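PDB 6Y0R: chitooligosaccharide oxidase from Gibberella zeae, which oxidises the C1 hydroxyl of chitooligosaccharides to lactones, using a bicovalently bound FAD and reducing molecular oxygen to hydrogen peroxide. Local coordinates for residues 111-116 against 131-136; 88-93 against 107-112. All blocks are in the same frame, centred on the assembly; numbering follows the deposited sequence.

Contact 1 of 2, residues 111-116 against 131-136; sequences ELDRMY and GARLGH
Tyr116 lays its CB over the backbone of Ala132, 3.7 Å from Ala132 CA, and turns the CD1 edge of its ring toward the face of the His136 imidazole. The two rings form an offset edge-to-face pair, centroids 5.4 Å apart and planes at 85°, with Tyr116 CD1 3.6 Å from His136 NE2. With CG anti to the backbone N (chi1 178°), His136 reaches back from the first turn of its helix, and the same NE2 comes 3.1 Å from Tyr116 O; on the other side of the ring, ND1 is hydrogen-bonded to Asn327 OD1.

Further along, Asp113 and Arg133 run side by side. The bond from Arg133 NH1 to Asp113 OD2 is weak (3.2 Å, 124° at the hydrogen): the oxygen lies in the guanidinium plane, but off the line of the N-H. Asp113 OD1 is gripped more closely, by Arg114 NH2 at 2.8 Å, so one carboxylate links two arginines. Arg133 has further partners in Gly156 O and, by a cation-pi contact, the ring of Tyr333.

Between these side chains the type I turn from Leu112 to Met115 closes on Gly131, whose CA lies 3.2 Å from Met115 O and also makes a CA-H...O contact with Leu112 O. One water donates to both Asp113 O and Gly131 O, and a second joins Met115 O to Gly131 N.

The contact thus packs the loop that leads from strand 108-111 to strand 118-120 against the start of helix 134-145, with Arg133 as its N-cap residue, inside the FAD-binding domain.

Contact 2 of 2, residues 88-93 against 107-112; sequences SAKSGG and HLMIEL. With FAD (flavin-adenine dinucleotide), chain B.
Ala89 and Leu112, their side chains 4.0 Å apart (Ala89 CB to Leu112 CD1), both border the adenine of FAD, and Ser91 binds it. Ser91 OG donates to adenine N7A at 2.7 Å; its chi1 of -70° sets the hydroxyl beside its own backbone N, which itself binds phosphate oxygen O2A. Gly93 N gives O2A a second bond, and Gly92 N points almost straight at O1P of the other phosphate (3.1 Å, 170°). Ala89 O accepts from the ribose hydroxyl O2B.

Behind this shell the two strands pair in parallel register, Ser88 with Met109, Ala89 with Ile110 and Lys90 with Glu111. Four backbone bonds tie them, ending with Leu112 N to Lys90 O at 2.8 Å, where strand pairing gives way to the diphosphate loop.

On the face shared by Ser88, Lys90, Met109 and Glu111, the lysine chain passes with CD 3.8 Å from Met109 SD, then bends to place NZ 2.8 Å from Glu111 OE1, on its syn side. Asp49 O also accepts from NZ, and a water joins NZ, Glu111 OE2 and Ser91 O. At the far end His107 ND1 donates to Ser88 OG (2.8 Å), its NE2 being held by Glu104.

The diphosphate is therefore met here by backbone N-H groups, whereas the charge of the buried Lys90 is probably offset in part by Glu111, in a salt bridge on the neighbouring face of the paired strands.

In the fold
Both contacts are buried in the FAD-binding domain, although Tyr116 of contact 1 is partly exposed. They share Glu111 and Leu112; Glu111 bonds across contact 2, while in contact 1 it only accepts from Asp113 N within its own segment. Contact 2 is regular parallel pairing within a four-stranded mixed sheet, carried by backbone bonds and lined along one edge by the cofactor. Contact 1 has no strand pairing; a loop meets a helix start through waters, ion pairs and an aromatic pair. The two contacts touch where Arg133 of contact 1 probably hydrogen-bonds through NH2 to Gly92 O, joining its ion-pair network to the diphosphate loop of contact 2.

Contact 1 of 2, residues 111-116 against 131-136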
ATOM      1  N   GLU A 111      -4.287 -16.589   8.277  1.00 20.22           N
ATOM      2  CA  GLU A 111      -3.320 -16.601   7.151  1.00 19.78           C
ATOM      3  C   GLU A 111      -4.099 -16.913   5.876  1.00 21.47           C
ATOM      4  O   GLU A 111      -4.754 -17.966   5.802  1.00 23.44           O
ATOM      5  CB  GLU A 111      -2.218 -17.623   7.419  1.00 20.69           C
ATOM      6  CG  GLU A 111      -1.286 -17.803   6.240  1.00 20.43           C
ATOM      7  CD  GLU A 111      -0.466 -16.542   5.967  1.00 24.00           C
ATOM      8  OE1 GLU A 111       0.196 -16.029   6.924  1.00 26.98           O
ATOM      9  OE2 GLU A 111      -0.575 -16.028   4.834  1.00 23.77           O
ATOM     10  N   LEU A 112      -4.062 -16.053   4.864  1.00 18.91           N
ATOM     11  CA  LEU A 112      -4.876 -16.240   3.626  1.00 18.18           C
ATOM     12  C   LEU A 112      -4.014 -16.646   2.410  1.00 17.00           C
ATOM     13  O   LEU A 112      -4.595 -16.788   1.341  1.00 18.98           O
ATOM     14  CB  LEU A 112      -5.681 -14.977   3.298  1.00 19.53           C
ATOM     15  CG  LEU A 112      -6.681 -14.557   4.373  1.00 20.56           C
ATOM     16  CD1 LEU A 112      -7.248 -13.181   4.107  1.00 18.97           C
ATOM     17  CD2 LEU A 112      -7.794 -15.600   4.490  1.00 20.57           C
ATOM     18  N   ASP A 113      -2.708 -16.762   2.543  1.00 19.19           N
ATOM     19  CA  ASP A 113      -1.832 -16.911   1.346  1.00 19.35           C
ATOM     20  C   ASP A 113      -1.944 -18.321   0.725  1.00 22.66           C
ATOM     21  O   ASP A 113      -1.345 -18.482  -0.359  1.00 20.58           O
ATOM     22  CB  ASP A 113      -0.376 -16.507   1.568  1.00 19.82           C
ATOM     23  CG  ASP A 113       0.499 -17.383   2.443  1.00 21.61           C
ATOM     24  OD1 ASP A 113       0.028 -18.489   2.847  1.00 23.25           O
ATOM     25  OD2 ASP A 113       1.643 -16.946   2.759  1.00 24.75           O
ATOM     26  N   ARG A 114      -2.728 -19.252   1.286  1.00 22.51           N
ATOM     27  CA  ARG A 114      -3.045 -20.520   0.561  1.00 24.07           C
ATOM     28  C   ARG A 114      -4.144 -20.281  -0.478  1.00 23.25           C
ATOM     29  O   ARG A 114      -4.399 -21.168  -1.328  1.00 24.82           O
ATOM     30  CB  ARG A 114      -3.469 -21.628   1.533  1.00 24.41           C
ATOM     31  CG  ARG A 114      -2.538 -21.900   2.692  1.00 26.48           C
ATOM     32  CD  ARG A 114      -1.089 -22.161   2.350  1.00 26.44           C
ATOM     33  NE  ARG A 114      -0.379 -22.795   3.445  1.00 27.01           N
ATOM     34  CZ  ARG A 114       0.263 -22.147   4.405  1.00 29.49           C
ATOM     35  NH1 ARG A 114       0.853 -22.825   5.368  1.00 31.07           N
ATOM     36  NH2 ARG A 114       0.319 -20.817   4.418  1.00 27.36           N
ATOM     37  N   MET A 115      -4.860 -19.161  -0.396  1.00 21.10           N
ATOM     38  CA  MET A 115      -5.985 -18.842  -1.284  1.00 21.62           C
ATOM     39  C   MET A 115      -5.555 -17.708  -2.228  1.00 23.25           C
ATOM     40  O   MET A 115      -5.604 -16.532  -1.839  1.00 21.72           O
ATOM     41  CB  MET A 115      -7.213 -18.498  -0.445  1.00 25.56           C
ATOM     42  CG  MET A 115      -7.857 -19.729   0.136  1.00 26.08           C
ATOM     43  SD  MET A 115      -9.364 -19.273   1.062  1.00 28.79           S
ATOM     44  CE  MET A 115      -8.541 -18.574   2.466  1.00 24.02           C
ATOM     45  N   TYR A 116      -5.140 -18.065  -3.450  1.00 21.45           N
ATOM     46  CA  TYR A 116      -4.462 -17.113  -4.362  1.00 20.17           C
ATOM     47  C   TYR A 116      -5.080 -17.222  -5.758  1.00 20.85           C
ATOM     48  O   TYR A 116      -4.443 -16.810  -6.728  1.00 20.97           O
ATOM     49  CB  TYR A 116      -2.945 -17.312  -4.316  1.00 20.93           C
ATOM     50  CG  TYR A 116      -2.440 -18.704  -4.591  1.00 19.92           C
ATOM     51  CD1 TYR A 116      -2.360 -19.183  -5.889  1.00 25.84           C
ATOM     52  CD2 TYR A 116      -1.980 -19.500  -3.564  1.00 22.48           C
ATOM     53  CE1 TYR A 116      -1.895 -20.463  -6.146  1.00 24.98           C
ATOM     54  CE2 TYR A 116      -1.512 -20.784  -3.801  1.00 24.74           C
ATOM     55  CZ  TYR A 116      -1.469 -21.257  -5.094  1.00 24.34           C
ATOM     56  OH  TYR A 116      -0.966 -22.511  -5.305  1.00 30.06           O
ATOM     57  N   GLY A 131      -5.299 -13.331  -0.872  1.00 17.11           N
ATOM     58  CA  GLY A 131      -4.007 -13.988  -0.659  1.00 18.84           C
ATOM     59  C   GLY A 131      -3.157 -14.088  -1.936  1.00 16.74           C
ATOM     60  O   GLY A 131      -2.012 -14.426  -1.805  1.00 19.57           O
ATOM     61  N   ALA A 132      -3.683 -13.722  -3.094  1.00 18.05           N
ATOM     62  CA  ALA A 132      -2.888 -13.638  -4.330  1.00 17.36           C
ATOM     63  C   ALA A 132      -1.885 -12.480  -4.189  1.00 18.28           C
ATOM     64  O   ALA A 132      -2.327 -11.328  -3.960  1.00 18.42           O
ATOM     65  CB  ALA A 132      -3.781 -13.408  -5.506  1.00 18.16           C
ATOM     66  N   ARG A 133      -0.599 -12.739  -4.419  1.00 17.92           N
ATOM     67  CA  ARG A 133       0.410 -11.651  -4.423  1.00 17.46           C
ATOM     68  C   ARG A 133       0.367 -10.911  -5.761  1.00 17.88           C
ATOM     69  O   ARG A 133      -0.080 -11.495  -6.761  1.00 18.58           O
ATOM     70  CB  ARG A 133       1.775 -12.224  -4.079  1.00 17.96           C
ATOM     71  CG  ARG A 133       1.808 -12.882  -2.712  1.00 16.80           C
ATOM     72  CD  ARG A 133       3.142 -13.541  -2.400  1.00 17.45           C
ATOM     73  NE  ARG A 133       3.059 -14.310  -1.189  1.00 18.39           N
ATOM     74  CZ  ARG A 133       3.168 -13.810   0.043  1.00 19.38           C
ATOM     75  NH1 ARG A 133       2.957 -14.579   1.115  1.00 18.38           N
ATOM     76  NH2 ARG A 133       3.481 -12.537   0.178  1.00 18.07           N
ATOM     77  N   LEU A 134       0.775  -9.641  -5.765  1.00 15.76           N
ATOM     78  CA  LEU A 134       0.591  -8.757  -6.937  1.00 16.10           C
ATOM     79  C   LEU A 134       1.260  -9.391  -8.165  1.00 16.14           C
ATOM     80  O   LEU A 134       0.733  -9.244  -9.255  1.00 16.27           O
ATOM     81  CB  LEU A 134       1.177  -7.378  -6.672  1.00 16.81           C
ATOM     82  CG  LEU A 134       0.522  -6.603  -5.553  1.00 16.75           C
ATOM     83  CD1 LEU A 134       1.165  -5.246  -5.457  1.00 16.65           C
ATOM     84  CD2 LEU A 134      -0.968  -6.479  -5.756  1.00 17.09           C
ATOM     85  N   GLY A 135       2.424 -10.002  -8.016  1.00 16.18           N
ATOM     86  CA  GLY A 135       3.100 -10.610  -9.195  1.00 18.51           C
ATOM     87  C   GLY A 135       2.282 -11.743  -9.759  1.00 18.17           C
ATOM     88  O   GLY A 135       2.177 -11.900 -11.009  1.00 18.78           O
ATOM     89  N   HIS A 136       1.605 -12.498  -8.898  1.00 17.85           N
ATOM     90  CA  HIS A 136       0.737 -13.615  -9.335  1.00 17.88           C
ATOM     91  C   HIS A 136      -0.517 -13.043  -9.992  1.00 19.33           C
ATOM     92  O   HIS A 136      -0.960 -13.533 -11.023  1.00 19.44           O
ATOM     93  CB  HIS A 136       0.425 -14.532  -8.164  1.00 20.06           C
ATOM     94  CG  HIS A 136      -0.475 -15.651  -8.540  1.00 19.95           C
ATOM     95  ND1 HIS A 136      -0.085 -16.635  -9.474  1.00 21.14           N
ATOM     96  CD2 HIS A 136      -1.724 -15.961  -8.133  1.00 22.95           C
ATOM     97  CE1 HIS A 136      -1.078 -17.513  -9.584  1.00 22.24           C
ATOM     98  NE2 HIS A 136      -2.104 -17.119  -8.772  1.00 23.35           N
TER
HETATM   99  O   HOH W   1      -0.193 -16.509  -2.154  1.00 20.10           O
HETATM  100  O   HOH W   2      -7.199 -15.254  -0.043  1.00 24.72           O

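Contact 2 of 2, residues 88-93 against 107-112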
ATOM      1  N   SER A  88      -7.166 -10.843  13.165  1.00 19.33           N
ATOM      2  CA  SER A  88      -6.410 -10.116  12.117  1.00 19.35           C
ATOM      3  C   SER A  88      -6.228 -11.057  10.936  1.00 18.88           C
ATOM      4  O   SER A  88      -5.790 -12.219  11.157  1.00 19.08           O
ATOM      5  CB  SER A  88      -5.089  -9.658  12.638  1.00 21.41           C
ATOM      6  OG  SER A  88      -5.251  -8.685  13.667  1.00 22.11           O
ATOM      7  N   ALA A  89      -6.555 -10.582   9.753  1.00 18.36           N
ATOM      8  CA  ALA A  89      -6.291 -11.325   8.506  1.00 16.87           C
ATOM      9  C   ALA A  89      -4.908 -10.908   7.993  1.00 17.81           C
ATOM     10  O   ALA A  89      -4.599  -9.698   8.007  1.00 18.15           O
ATOM     11  CB  ALA A  89      -7.335 -11.083   7.475  1.00 19.23           C
ATOM     12  N   LYS A  90      -4.151 -11.879   7.485  1.00 17.78           N
ATOM     13  CA  LYS A  90      -2.826 -11.632   6.853  1.00 17.41           C
ATOM     14  C   LYS A  90      -2.914 -12.221   5.438  1.00 18.51           C
ATOM     15  O   LYS A  90      -3.094 -13.458   5.312  1.00 18.56           O
ATOM     16  CB  LYS A  90      -1.667 -12.154   7.698  1.00 18.92           C
ATOM     17  CG  LYS A  90      -0.280 -11.826   7.166  1.00 19.37           C
ATOM     18  CD  LYS A  90       0.803 -11.856   8.202  1.00 22.76           C
ATOM     19  CE  LYS A  90       2.089 -12.522   7.761  1.00 36.35           C
ATOM     20  NZ  LYS A  90       2.014 -13.982   7.530  1.00 27.00           N
ATOM     21  N   SER A  91      -2.731 -11.388   4.421  1.00 16.72           N
ATOM     22  CA  SER A  91      -2.733 -11.806   2.990  1.00 17.00           C
ATOM     23  C   SER A  91      -1.265 -12.008   2.552  1.00 17.94           C
ATOM     24  O   SER A  91      -0.733 -13.132   2.680  1.00 18.89           O
ATOM     25  CB  SER A  91      -3.482 -10.876   2.117  1.00 17.00           C
ATOM     26  OG  SER A  91      -4.880 -10.928   2.351  1.00 19.08           O
ATOM     27  N   GLY A  92      -0.552 -10.953   2.161  1.00 16.96           N
ATOM     28  CA  GLY A  92       0.839 -11.070   1.736  1.00 17.72           C
ATOM     29  C   GLY A  92       1.814 -10.794   2.858  1.00 15.21           C
ATOM     30  O   GLY A  92       3.004 -11.049   2.685  1.00 16.09           O
ATOM     31  N   GLY A  93       1.349 -10.273   4.003  1.00 14.59           N
ATOM     32  CA  GLY A  93       2.225  -9.984   5.147  1.00 14.71           C
ATOM     33  C   GLY A  93       3.207  -8.847   4.982  1.00 15.60           C
ATOM     34  O   GLY A  93       4.066  -8.714   5.825  1.00 18.66           O
ATOM     35  N   HIS A 107      -3.419 -12.185  18.956  1.00 21.75           N
ATOM     36  CA  HIS A 107      -4.603 -12.254  18.082  1.00 19.79           C
ATOM     37  C   HIS A 107      -4.789 -13.674  17.552  1.00 17.28           C
ATOM     38  O   HIS A 107      -3.775 -14.413  17.503  1.00 20.84           O
ATOM     39  CB  HIS A 107      -4.486 -11.282  16.892  1.00 17.19           C
ATOM     40  CG  HIS A 107      -4.636  -9.855  17.298  1.00 19.17           C
ATOM     41  ND1 HIS A 107      -5.227  -8.909  16.450  1.00 18.48           N
ATOM     42  CD2 HIS A 107      -4.349  -9.215  18.464  1.00 20.10           C
ATOM     43  CE1 HIS A 107      -5.217  -7.752  17.090  1.00 19.58           C
ATOM     44  NE2 HIS A 107      -4.685  -7.913  18.310  1.00 19.90           N
ATOM     45  N   LEU A 108      -5.989 -13.960  17.090  1.00 19.06           N
ATOM     46  CA  LEU A 108      -6.244 -15.050  16.127  1.00 21.51           C
ATOM     47  C   LEU A 108      -5.824 -14.480  14.780  1.00 19.41           C
ATOM     48  O   LEU A 108      -6.506 -13.550  14.319  1.00 21.47           O
ATOM     49  CB  LEU A 108      -7.706 -15.478  16.131  1.00 22.48           C
ATOM     50  CG  LEU A 108      -8.134 -16.383  14.964  1.00 23.78           C
ATOM     51  CD1 LEU A 108      -7.243 -17.597  14.859  1.00 27.58           C
ATOM     52  CD2 LEU A 108      -9.593 -16.789  15.101  1.00 26.68           C
ATOM     53  N   MET A 109      -4.740 -14.999  14.221  1.00 18.76           N
ATOM     54  CA  MET A 109      -4.320 -14.569  12.867  1.00 19.32           C
ATOM     55  C   MET A 109      -4.845 -15.554  11.802  1.00 19.85           C
ATOM     56  O   MET A 109      -4.685 -16.808  11.945  1.00 21.29           O
ATOM     57  CB  MET A 109      -2.808 -14.382  12.757  1.00 19.49           C
ATOM     58  CG  MET A 109      -2.383 -13.748  11.412  1.00 20.50           C
ATOM     59  SD  MET A 109      -0.643 -13.369  11.405  1.00 21.43           S
ATOM     60  CE  MET A 109       0.013 -15.038  11.229  1.00 22.13           C
ATOM     61  N   ILE A 110      -5.516 -15.022  10.812  1.00 18.24           N
ATOM     62  CA  ILE A 110      -6.079 -15.829   9.698  1.00 19.49           C
ATOM     63  C   ILE A 110      -5.150 -15.595   8.512  1.00 21.06           C
ATOM     64  O   ILE A 110      -5.210 -14.490   7.893  1.00 21.23           O
ATOM     65  CB  ILE A 110      -7.555 -15.526   9.450  1.00 20.55           C
ATOM     66  CG1 ILE A 110      -8.381 -15.739  10.743  1.00 22.63           C
ATOM     67  CG2 ILE A 110      -8.076 -16.374   8.302  1.00 21.85           C
ATOM     68  CD1 ILE A 110      -9.837 -15.462  10.611  1.00 22.25           C
ATOM     69  N   GLU A 111      -4.287 -16.589   8.277  1.00 20.22           N
ATOM     70  CA  GLU A 111      -3.320 -16.601   7.151  1.00 19.78           C
ATOM     71  C   GLU A 111      -4.099 -16.913   5.876  1.00 21.47           C
ATOM     72  O   GLU A 111      -4.754 -17.966   5.802  1.00 23.44           O
ATOM     73  CB  GLU A 111      -2.218 -17.623   7.419  1.00 20.69           C
ATOM     74  CG  GLU A 111      -1.286 -17.803   6.240  1.00 20.43           C
ATOM     75  CD  GLU A 111      -0.466 -16.542   5.967  1.00 24.00           C
ATOM     76  OE1 GLU A 111       0.196 -16.029   6.924  1.00 26.98           O
ATOM     77  OE2 GLU A 111      -0.575 -16.028   4.834  1.00 23.77           O
ATOM     78  N   LEU A 112      -4.062 -16.053   4.864  1.00 18.91           N
ATOM     79  CA  LEU A 112      -4.876 -16.240   3.626  1.00 18.18           C
ATOM     80  C   LEU A 112      -4.014 -16.646   2.410  1.00 17.00           C
ATOM     81  O   LEU A 112      -4.595 -16.788   1.341  1.00 18.98           O
ATOM     82  CB  LEU A 112      -5.681 -14.977   3.298  1.00 19.53           C
ATOM     83  CG  LEU A 112      -6.681 -14.557   4.373  1.00 20.56           C
ATOM     84  CD1 LEU A 112      -7.248 -13.181   4.107  1.00 18.97           C
ATOM     85  CD2 LEU A 112      -7.794 -15.600   4.490  1.00 20.57           C
TER
HETATM   86  PA  FAD B 501      -0.681  -7.744   5.284  1.00 15.29           P
HETATM   87  O1A FAD B 501       0.351  -7.468   6.300  1.00 14.49           O
HETATM   88  O2A FAD B 501      -1.122  -9.130   5.033  1.00 15.95           O
HETATM   89  O5B FAD B 501      -1.988  -6.879   5.570  1.00 15.10           O
HETATM   90  C5B FAD B 501      -1.966  -5.452   5.591  1.00 15.34           C
HETATM   91  C4B FAD B 501      -3.182  -4.941   6.343  1.00 15.19           C
HETATM   92  O4B FAD B 501      -4.386  -5.326   5.631  1.00 14.90           O
HETATM   93  C3B FAD B 501      -3.405  -5.474   7.773  1.00 15.69           C
HETATM   94  O3B FAD B 501      -4.151  -4.534   8.557  1.00 16.54           O
HETATM   95  C2B FAD B 501      -4.253  -6.714   7.527  1.00 15.29           C
HETATM   96  O2B FAD B 501      -4.973  -7.180   8.671  1.00 16.92           O
HETATM   97  C1B FAD B 501      -5.152  -6.226   6.423  1.00 15.21           C
HETATM   98  N9A FAD B 501      -5.672  -7.271   5.555  1.00 16.02           N
HETATM   99  C8A FAD B 501      -4.941  -8.034   4.683  1.00 17.98           C
HETATM  100  N7A FAD B 501      -5.691  -8.911   4.027  1.00 16.51           N
HETATM  101  C5A FAD B 501      -6.977  -8.704   4.513  1.00 16.67           C
HETATM  102  C6A FAD B 501      -8.209  -9.319   4.223  1.00 18.16           C
HETATM  103  N6A FAD B 501      -8.315 -10.277   3.299  1.00 16.83           N
HETATM  104  N1A FAD B 501      -9.315  -8.909   4.904  1.00 17.47           N
HETATM  105  C2A FAD B 501      -9.145  -7.953   5.839  1.00 19.80           C
HETATM  106  N3A FAD B 501      -8.039  -7.284   6.178  1.00 18.07           N
HETATM  107  C4A FAD B 501      -6.972  -7.710   5.477  1.00 17.24           C
HETATM  108  N1  FAD B 501       2.308  -0.007  -1.589  1.00 15.81           N
HETATM  109  C2  FAD B 501       1.906   0.698  -2.656  1.00 16.63           C
HETATM  110  O2  FAD B 501       0.802   1.356  -2.628  1.00 15.60           O
HETATM  111  N3  FAD B 501       2.659   0.685  -3.795  1.00 16.96           N
HETATM  112  C4  FAD B 501       3.846  -0.018  -3.921  1.00 18.66           C
HETATM  113  O4  FAD B 501       4.478  -0.000  -4.991  1.00 19.77           O
HETATM  114  C4X FAD B 501       4.288  -0.779  -2.813  1.00 19.26           C
HETATM  115  N5  FAD B 501       5.397  -1.515  -2.919  1.00 20.21           N
HETATM  116  C5X FAD B 501       5.720  -2.346  -1.869  1.00 18.99           C
HETATM  117  C6  FAD B 501       6.852  -3.197  -1.983  1.00 18.63           C
HETATM  118  C7  FAD B 501       7.221  -4.030  -0.941  1.00 17.73           C
HETATM  119  C7M FAD B 501       8.447  -4.915  -1.057  1.00 18.86           C
HETATM  120  C8  FAD B 501       6.404  -4.083   0.263  1.00 16.24           C
HETATM  121  C8M FAD B 501       6.668  -5.052   1.398  1.00 17.24           C
HETATM  122  C9  FAD B 501       5.311  -3.198   0.372  1.00 18.27           C
HETATM  123  C9A FAD B 501       4.962  -2.330  -0.671  1.00 17.85           C
HETATM  124  N10 FAD B 501       3.841  -1.488  -0.562  1.00 17.13           N
HETATM  125  C10 FAD B 501       3.440  -0.703  -1.650  1.00 17.39           C
HETATM  126  C1' FAD B 501       3.044  -1.417   0.666  1.00 16.50           C
HETATM  127  C2' FAD B 501       1.856  -2.380   0.614  1.00 16.12           C
HETATM  128  O2' FAD B 501       0.819  -1.860  -0.219  1.00 14.90           O
HETATM  129  C3' FAD B 501       1.351  -2.566   2.022  1.00 17.02           C
HETATM  130  O3' FAD B 501       2.455  -3.124   2.771  1.00 15.69           O
HETATM  131  C4' FAD B 501       0.129  -3.485   2.029  1.00 18.13           C
HETATM  132  O4' FAD B 501      -0.732  -3.213   3.149  1.00 19.36           O
HETATM  133  C5' FAD B 501       0.586  -4.916   2.062  1.00 15.21           C
HETATM  134  O5' FAD B 501      -0.521  -5.817   1.870  1.00 15.69           O
HETATM  135  P   FAD B 501      -0.323  -7.319   2.333  1.00 14.90           P
HETATM  136  O1P FAD B 501      -1.568  -8.068   2.032  1.00 15.18           O
HETATM  137  O2P FAD B 501       0.957  -7.888   1.843  1.00 15.29           O
HETATM  138  O3P FAD B 501      -0.091  -7.112   3.924  1.00 15.28           O
HETATM  139  O   HOH W   3       1.146 -13.938   4.544  1.00 20.20           O